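Local coordinates for protein PpBBE-like 1 D396N (Physcomitrella patens subsp. patens, PDB 6EO5) that is a berberine bridge enzyme-like flavoprotein, probably oxidising cellobiose with a bi-covalently bound FAD, at residues W156-D168 against N366-V378. Sequence-based numbering, arbitrary orientation.
Sequences WGFSSRKFGLVTD and NLYGSQSAINKVV. With FAD (flavin-adenine dinucleotide), chain C.
Arg161 reaches across to the backbone of Tyr368, where its NE donates to Tyr368 O at 2.6 Å. The bond lies in both the carbonyl and the guanidinium plane, and NH2 adds a weak second bond to the same oxygen. A bend at chi3 (77°) turns the guanidinium toward this carbonyl, and CD2 of Leu367 lies over one face, toward the rim. The carbonyls of Val249, Pro250 and Ile253 take further N-H groups, so backbone oxygens of 249-253 and of Tyr368 together serve the N-H groups of this buried side chain. From the same residue, the backbone O of Arg161 accepts from Ala373 N at 3.1 Å, just past the type I turn Gly369-Ser372.

Trp156 supplies a further hydrogen bond: its indole NE1 meets Leu367 O at 3.0 Å, the oxygen near the ring plane but the N-H above the carbonyl plane. Over one face of the indole lies Asn366, its amide nearly parallel to the ring (6°) and its CB 3.7 Å from the six-membered ring centroid, a CH-pi contact. Ser160 CB sits on the opposite face. Tyr368 leans obliquely against the five-membered ring, while Ile374 sets its CD1 against CD1 of the indole and its own CG2 against Leu165 CD1. Farther out, Val377 CG2 rests against the carboxylate of Asp168, which is paired with Arg387.

Trp156 also holds the flavin through its backbone: N donates to FAD O2 and O accepts from FAD N3. The contact thus joins the pyrimidine end of the isoalloxazine site in the FAD-binding domain to the seven-stranded antiparallel sheet, the two-domain arrangement of VAO-type flavoproteins.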
loop_
_atom_site.group_PDB
_atom_site.type_symbol
_atom_site.label_atom_id
_atom_site.label_comp_id
_atom_site.label_asym_id
_atom_site.label_seq_id
_atom_site.Cartn_x
_atom_site.Cartn_y
_atom_site.Cartn_z
ATOM N N TRP A 156 -0.708 5.513 -0.922
ATOM C CA TRP A 156 -0.192 6.854 -0.704
ATOM C C TRP A 156 1.198 6.923 -1.310
ATOM O O TRP A 156 2.030 6.046 -1.053
ATOM C CB TRP A 156 -0.141 7.172 0.791
ATOM C CG TRP A 156 0.218 8.593 1.152
ATOM C CD1 TRP A 156 -0.636 9.572 1.601
ATOM C CD2 TRP A 156 1.526 9.183 1.143
ATOM N NE1 TRP A 156 0.058 10.734 1.846
ATOM C CE2 TRP A 156 1.385 10.521 1.574
ATOM C CE3 TRP A 156 2.800 8.715 0.809
ATOM C CZ2 TRP A 156 2.473 11.390 1.675
ATOM C CZ3 TRP A 156 3.880 9.588 0.905
ATOM C CH2 TRP A 156 3.709 10.902 1.340
ATOM N N GLY A 157 1.447 7.953 -2.118
ATOM C CA GLY A 157 2.760 8.172 -2.695
ATOM C C GLY A 157 3.131 9.642 -2.660
ATOM O O GLY A 157 2.361 10.481 -2.188
ATOM N N PHE A 158 4.313 9.948 -3.195
ATOM C CA PHE A 158 4.827 11.313 -3.123
ATOM C C PHE A 158 4.219 12.279 -4.136
ATOM O O PHE A 158 4.711 13.408 -4.232
ATOM C CB PHE A 158 6.340 11.312 -3.258
ATOM C CG PHE A 158 7.016 10.881 -2.025
ATOM C CD1 PHE A 158 6.946 11.662 -0.889
ATOM C CD2 PHE A 158 7.680 9.676 -1.975
ATOM C CE1 PHE A 158 7.553 11.266 0.272
ATOM C CE2 PHE A 158 8.293 9.270 -0.808
ATOM C CZ PHE A 158 8.230 10.067 0.314
ATOM N N SER A 159 3.168 11.910 -4.867
ATOM C CA SER A 159 2.341 12.924 -5.516
ATOM C C SER A 159 0.884 12.850 -5.074
ATOM O O SER A 159 0.025 13.492 -5.696
ATOM C CB SER A 159 2.447 12.840 -7.046
ATOM O OG SER A 159 2.014 11.596 -7.555
ATOM N N SER A 160 0.594 12.126 -3.982
ATOM C CA SER A 160 -0.793 11.862 -3.592
ATOM C C SER A 160 -1.504 13.100 -3.060
ATOM O O SER A 160 -2.731 13.173 -3.148
ATOM C CB SER A 160 -0.858 10.747 -2.541
ATOM O OG SER A 160 -0.695 9.461 -3.122
ATOM N N ARG A 161 -0.775 14.074 -2.495
ATOM C CA ARG A 161 -1.454 15.258 -1.975
ATOM C C ARG A 161 -1.937 16.167 -3.099
ATOM O O ARG A 161 -2.814 17.007 -2.878
ATOM C CB ARG A 161 -0.546 15.998 -0.982
ATOM C CG ARG A 161 -0.255 15.145 0.284
ATOM C CD ARG A 161 0.503 15.881 1.389
ATOM N NE ARG A 161 -0.326 16.810 2.166
ATOM C CZ ARG A 161 -0.351 18.128 1.968
ATOM N NH1 ARG A 161 0.404 18.661 1.017
ATOM N NH2 ARG A 161 -1.124 18.913 2.716
ATOM N N LYS A 162 -1.424 15.983 -4.309
ATOM C CA LYS A 162 -1.945 16.694 -5.459
ATOM C C LYS A 162 -2.986 15.856 -6.186
ATOM O O LYS A 162 -4.094 16.335 -6.446
ATOM C CB LYS A 162 -0.796 17.064 -6.402
ATOM C CG LYS A 162 -1.164 18.007 -7.521
ATOM C CD LYS A 162 -1.551 19.366 -6.970
ATOM C CE LYS A 162 -1.792 20.367 -8.093
ATOM N NZ LYS A 162 -2.663 21.475 -7.619
ATOM N N PHE A 163 -2.652 14.595 -6.479
ATOM C CA PHE A 163 -3.414 13.759 -7.404
ATOM C C PHE A 163 -4.337 12.747 -6.726
ATOM O O PHE A 163 -5.078 12.049 -7.434
ATOM C CB PHE A 163 -2.464 12.991 -8.339
ATOM C CG PHE A 163 -1.526 13.869 -9.133
ATOM C CD1 PHE A 163 -1.931 15.122 -9.595
ATOM C CD2 PHE A 163 -0.240 13.431 -9.429
ATOM C CE1 PHE A 163 -1.071 15.913 -10.332
ATOM C CE2 PHE A 163 0.628 14.221 -10.177
ATOM C CZ PHE A 163 0.213 15.462 -10.625
ATOM N N GLY A 164 -4.302 12.634 -5.393
ATOM C CA GLY A 164 -5.121 11.687 -4.654
ATOM C C GLY A 164 -4.382 10.391 -4.369
ATOM O O GLY A 164 -3.193 10.230 -4.658
ATOM N N LEU A 165 -5.110 9.452 -3.764
ATOM C CA LEU A 165 -4.597 8.100 -3.577
ATOM C C LEU A 165 -4.775 7.299 -4.862
ATOM O O LEU A 165 -5.591 7.637 -5.720
ATOM C CB LEU A 165 -5.322 7.388 -2.427
ATOM C CG LEU A 165 -5.395 8.081 -1.062
ATOM C CD1 LEU A 165 -6.441 7.413 -0.188
ATOM C CD2 LEU A 165 -4.038 8.108 -0.359
ATOM N N VAL A 166 -4.004 6.214 -4.985
ATOM C CA VAL A 166 -4.201 5.300 -6.109
ATOM C C VAL A 166 -5.660 4.882 -6.188
ATOM O O VAL A 166 -6.279 4.914 -7.260
ATOM C CB VAL A 166 -3.281 4.076 -5.982
ATOM C CG1 VAL A 166 -3.443 3.176 -7.176
ATOM C CG2 VAL A 166 -1.857 4.520 -5.852
ATOM N N THR A 167 -6.238 4.507 -5.042
ATOM C CA THR A 167 -7.618 4.041 -5.033
ATOM C C THR A 167 -8.559 5.136 -5.522
ATOM O O THR A 167 -9.550 4.844 -6.194
ATOM C CB THR A 167 -7.995 3.522 -3.623
ATOM O OG1 THR A 167 -8.900 2.415 -3.733
ATOM C CG2 THR A 167 -8.625 4.605 -2.735
ATOM N N ASP A 168 -8.227 6.402 -5.266
ATOM C CA ASP A 168 -9.039 7.515 -5.735
ATOM C C ASP A 168 -9.028 7.658 -7.250
ATOM O O ASP A 168 -9.828 8.434 -7.792
ATOM C CB ASP A 168 -8.540 8.825 -5.121
ATOM C CG ASP A 168 -8.931 8.990 -3.665
ATOM O OD1 ASP A 168 -10.026 8.522 -3.288
ATOM O OD2 ASP A 168 -8.144 9.611 -2.909
ATOM N N ASN A 366 3.327 9.589 6.892
ATOM C CA ASN A 366 2.875 10.125 5.607
ATOM C C ASN A 366 1.917 11.281 5.842
ATOM O O ASN A 366 0.916 11.121 6.543
ATOM C CB ASN A 366 2.179 9.051 4.780
ATOM C CG ASN A 366 3.115 7.973 4.333
ATOM O OD1 ASN A 366 4.328 8.158 4.333
ATOM N ND2 ASN A 366 2.558 6.831 3.936
ATOM N N LEU A 367 2.195 12.431 5.235
ATOM C CA LEU A 367 1.382 13.614 5.480
ATOM C C LEU A 367 0.112 13.569 4.634
ATOM O O LEU A 367 0.174 13.332 3.423
ATOM C CB LEU A 367 2.187 14.874 5.173
ATOM C CG LEU A 367 1.424 16.180 5.359
ATOM C CD1 LEU A 367 1.275 16.460 6.845
ATOM C CD2 LEU A 367 2.122 17.329 4.635
ATOM N N TYR A 368 -1.044 13.776 5.284
ATOM C CA TYR A 368 -2.320 13.907 4.593
ATOM C C TYR A 368 -2.687 15.401 4.639
ATOM O O TYR A 368 -2.136 16.196 3.867
ATOM C CB TYR A 368 -3.397 13.009 5.196
ATOM C CG TYR A 368 -3.268 11.522 4.896
ATOM C CD1 TYR A 368 -2.128 10.806 5.265
ATOM C CD2 TYR A 368 -4.298 10.833 4.264
ATOM C CE1 TYR A 368 -2.011 9.448 4.995
ATOM C CE2 TYR A 368 -4.189 9.477 3.990
ATOM C CZ TYR A 368 -3.045 8.792 4.361
ATOM O OH TYR A 368 -2.940 7.442 4.109
ATOM N N GLY A 369 -3.622 15.792 5.504
ATOM C CA GLY A 369 -3.885 17.200 5.737
ATOM C C GLY A 369 -5.038 17.750 4.916
ATOM O O GLY A 369 -5.437 17.206 3.886
ATOM N N SER A 370 -5.549 18.895 5.380
ATOM C CA SER A 370 -6.747 19.486 4.798
ATOM C C SER A 370 -6.529 19.993 3.368
ATOM O O SER A 370 -7.487 20.024 2.585
ATOM C CB SER A 370 -7.240 20.618 5.694
ATOM O OG SER A 370 -6.256 21.633 5.777
ATOM N N GLN A 371 -5.303 20.394 3.002
ATOM C CA GLN A 371 -5.019 20.817 1.626
ATOM C C GLN A 371 -4.898 19.647 0.655
ATOM O O GLN A 371 -4.917 19.867 -0.564
ATOM C CB GLN A 371 -3.717 21.641 1.521
ATOM C CG GLN A 371 -3.509 22.766 2.529
ATOM C CD GLN A 371 -3.172 22.246 3.930
ATOM O OE1 GLN A 371 -2.959 21.045 4.122
ATOM N NE2 GLN A 371 -3.135 23.139 4.904
ATOM N N SER A 372 -4.768 18.418 1.147
ATOM C CA SER A 372 -4.513 17.290 0.265
ATOM C C SER A 372 -5.774 16.900 -0.488
ATOM O O SER A 372 -6.895 17.033 0.013
ATOM C CB SER A 372 -4.005 16.079 1.052
ATOM O OG SER A 372 -5.058 15.486 1.812
ATOM N N ALA A 373 -5.572 16.405 -1.708
ATOM C CA ALA A 373 -6.661 15.796 -2.458
ATOM C C ALA A 373 -7.275 14.618 -1.701
ATOM O O ALA A 373 -8.468 14.337 -1.863
ATOM C CB ALA A 373 -6.150 15.349 -3.829
ATOM N N ILE A 374 -6.481 13.916 -0.881
ATOM C CA ILE A 374 -7.007 12.789 -0.112
ATOM C C ILE A 374 -8.136 13.257 0.795
ATOM O O ILE A 374 -9.272 12.766 0.721
ATOM C CB ILE A 374 -5.888 12.122 0.704
ATOM C CG1 ILE A 374 -4.643 11.907 -0.157
ATOM C CG2 ILE A 374 -6.388 10.813 1.314
ATOM C CD1 ILE A 374 -3.401 11.645 0.685
ATOM N N ASN A 375 -7.836 14.227 1.660
ATOM C CA ASN A 375 -8.821 14.761 2.588
ATOM C C ASN A 375 -9.908 15.581 1.903
ATOM O O ASN A 375 -10.820 16.045 2.597
ATOM C CB ASN A 375 -8.135 15.625 3.661
ATOM C CG ASN A 375 -7.353 14.805 4.689
ATOM O OD1 ASN A 375 -6.909 13.690 4.423
ATOM N ND2 ASN A 375 -7.176 15.374 5.869
ATOM N N LYS A 376 -9.845 15.787 0.588
ATOM C CA LYS A 376 -10.812 16.642 -0.091
ATOM C C LYS A 376 -11.922 15.863 -0.785
ATOM O O LYS A 376 -12.923 16.468 -1.182
ATOM C CB LYS A 376 -10.103 17.541 -1.110
ATOM C CG LYS A 376 -9.561 18.842 -0.533
ATOM C CD LYS A 376 -8.807 19.611 -1.599
ATOM C CE LYS A 376 -8.895 21.098 -1.375
ATOM N NZ LYS A 376 -8.478 21.448 0.000
ATOM N N VAL A 377 -11.739 14.556 -0.979
ATOM C CA VAL A 377 -12.838 13.657 -1.303
ATOM C C VAL A 377 -14.010 13.897 -0.344
ATOM O O VAL A 377 -13.810 14.141 0.856
ATOM C CB VAL A 377 -12.319 12.209 -1.221
ATOM C CG1 VAL A 377 -13.449 11.185 -1.278
ATOM C CG2 VAL A 377 -11.281 11.962 -2.319
ATOM N N VAL A 378 -15.235 13.857 -0.879
ATOM C CA VAL A 378 -16.442 13.816 -0.032
ATOM C C VAL A 378 -16.504 12.470 0.684
ATOM O O VAL A 378 -16.415 11.415 0.020
ATOM C CB VAL A 378 -17.708 14.032 -0.868
ATOM C CG1 VAL A 378 -18.924 14.143 0.056
ATOM C CG2 VAL A 378 -17.590 15.257 -1.767
HETATM P PA FAD C . -0.164 -8.737 -2.162
HETATM O O1A FAD C . 0.414 -9.432 -0.939
HETATM O O2A FAD C . 0.029 -9.553 -3.415
HETATM O O5B FAD C . -1.710 -8.306 -1.994
HETATM C C5B FAD C . -2.206 -7.784 -0.780
HETATM C C4B FAD C . -3.679 -8.134 -0.601
HETATM O O4B FAD C . -4.409 -7.788 -1.765
HETATM C C3B FAD C . -3.892 -9.621 -0.383
HETATM O O3B FAD C . -5.025 -9.794 0.440
HETATM C C2B FAD C . -4.215 -10.118 -1.768
HETATM O O2B FAD C . -4.961 -11.309 -1.738
HETATM C C1B FAD C . -4.987 -8.942 -2.353
HETATM N N9A FAD C . -4.870 -8.963 -3.829
HETATM C C8A FAD C . -3.708 -9.014 -4.562
HETATM N N7A FAD C . -4.021 -9.040 -5.875
HETATM C C5A FAD C . -5.365 -9.011 -5.995
HETATM C C6A FAD C . -6.199 -9.032 -7.098
HETATM N N6A FAD C . -5.676 -9.084 -8.318
HETATM N N1A FAD C . -7.565 -8.992 -6.922
HETATM C C2A FAD C . -8.089 -8.949 -5.651
HETATM N N3A FAD C . -7.258 -8.935 -4.551
HETATM C C4A FAD C . -5.914 -8.969 -4.721
HETATM N N1 FAD C . 1.904 1.331 0.883
HETATM C C2 FAD C . 1.628 2.640 0.470
HETATM O O2 FAD C . 0.472 3.111 0.457
HETATM N N3 FAD C . 2.675 3.440 0.045
HETATM C C4 FAD C . 3.968 2.962 0.035
HETATM O O4 FAD C . 4.874 3.689 -0.359
HETATM C C4X FAD C . 4.242 1.666 0.448
HETATM N N5 FAD C . 5.531 1.181 0.391
HETATM C C5X FAD C . 5.759 -0.179 0.488
HETATM C C6 FAD C . 7.045 -0.670 0.289
HETATM C C7 FAD C . 7.320 -2.046 0.253
HETATM C C7M FAD C . 8.729 -2.541 0.016
HETATM C C8 FAD C . 6.268 -2.941 0.542
HETATM C C8M FAD C . 6.511 -4.435 0.638
HETATM C C9 FAD C . 4.992 -2.420 0.832
HETATM C C9A FAD C . 4.710 -1.043 0.790
HETATM N N10 FAD C . 3.461 -0.495 1.114
HETATM C C10 FAD C . 3.197 0.832 0.834
HETATM C "C1'" FAD C . 2.300 -1.355 1.487
HETATM C "C2'" FAD C . 1.564 -1.773 0.217
HETATM O "O2'" FAD C . 0.731 -0.757 -0.293
HETATM C "C3'" FAD C . 0.719 -2.987 0.530
HETATM O "O3'" FAD C . 1.611 -3.976 0.983
HETATM C "C4'" FAD C . -0.046 -3.430 -0.714
HETATM O "O4'" FAD C . -1.269 -4.012 -0.308
HETATM C "C5'" FAD C . 0.791 -4.395 -1.550
HETATM O "O5'" FAD C . 0.089 -4.938 -2.649
HETATM P P FAD C . 0.694 -6.250 -3.374
HETATM O O1P FAD C . -0.128 -6.570 -4.600
HETATM O O2P FAD C . 2.165 -6.146 -3.678
HETATM O O3P FAD C . 0.642 -7.347 -2.198
#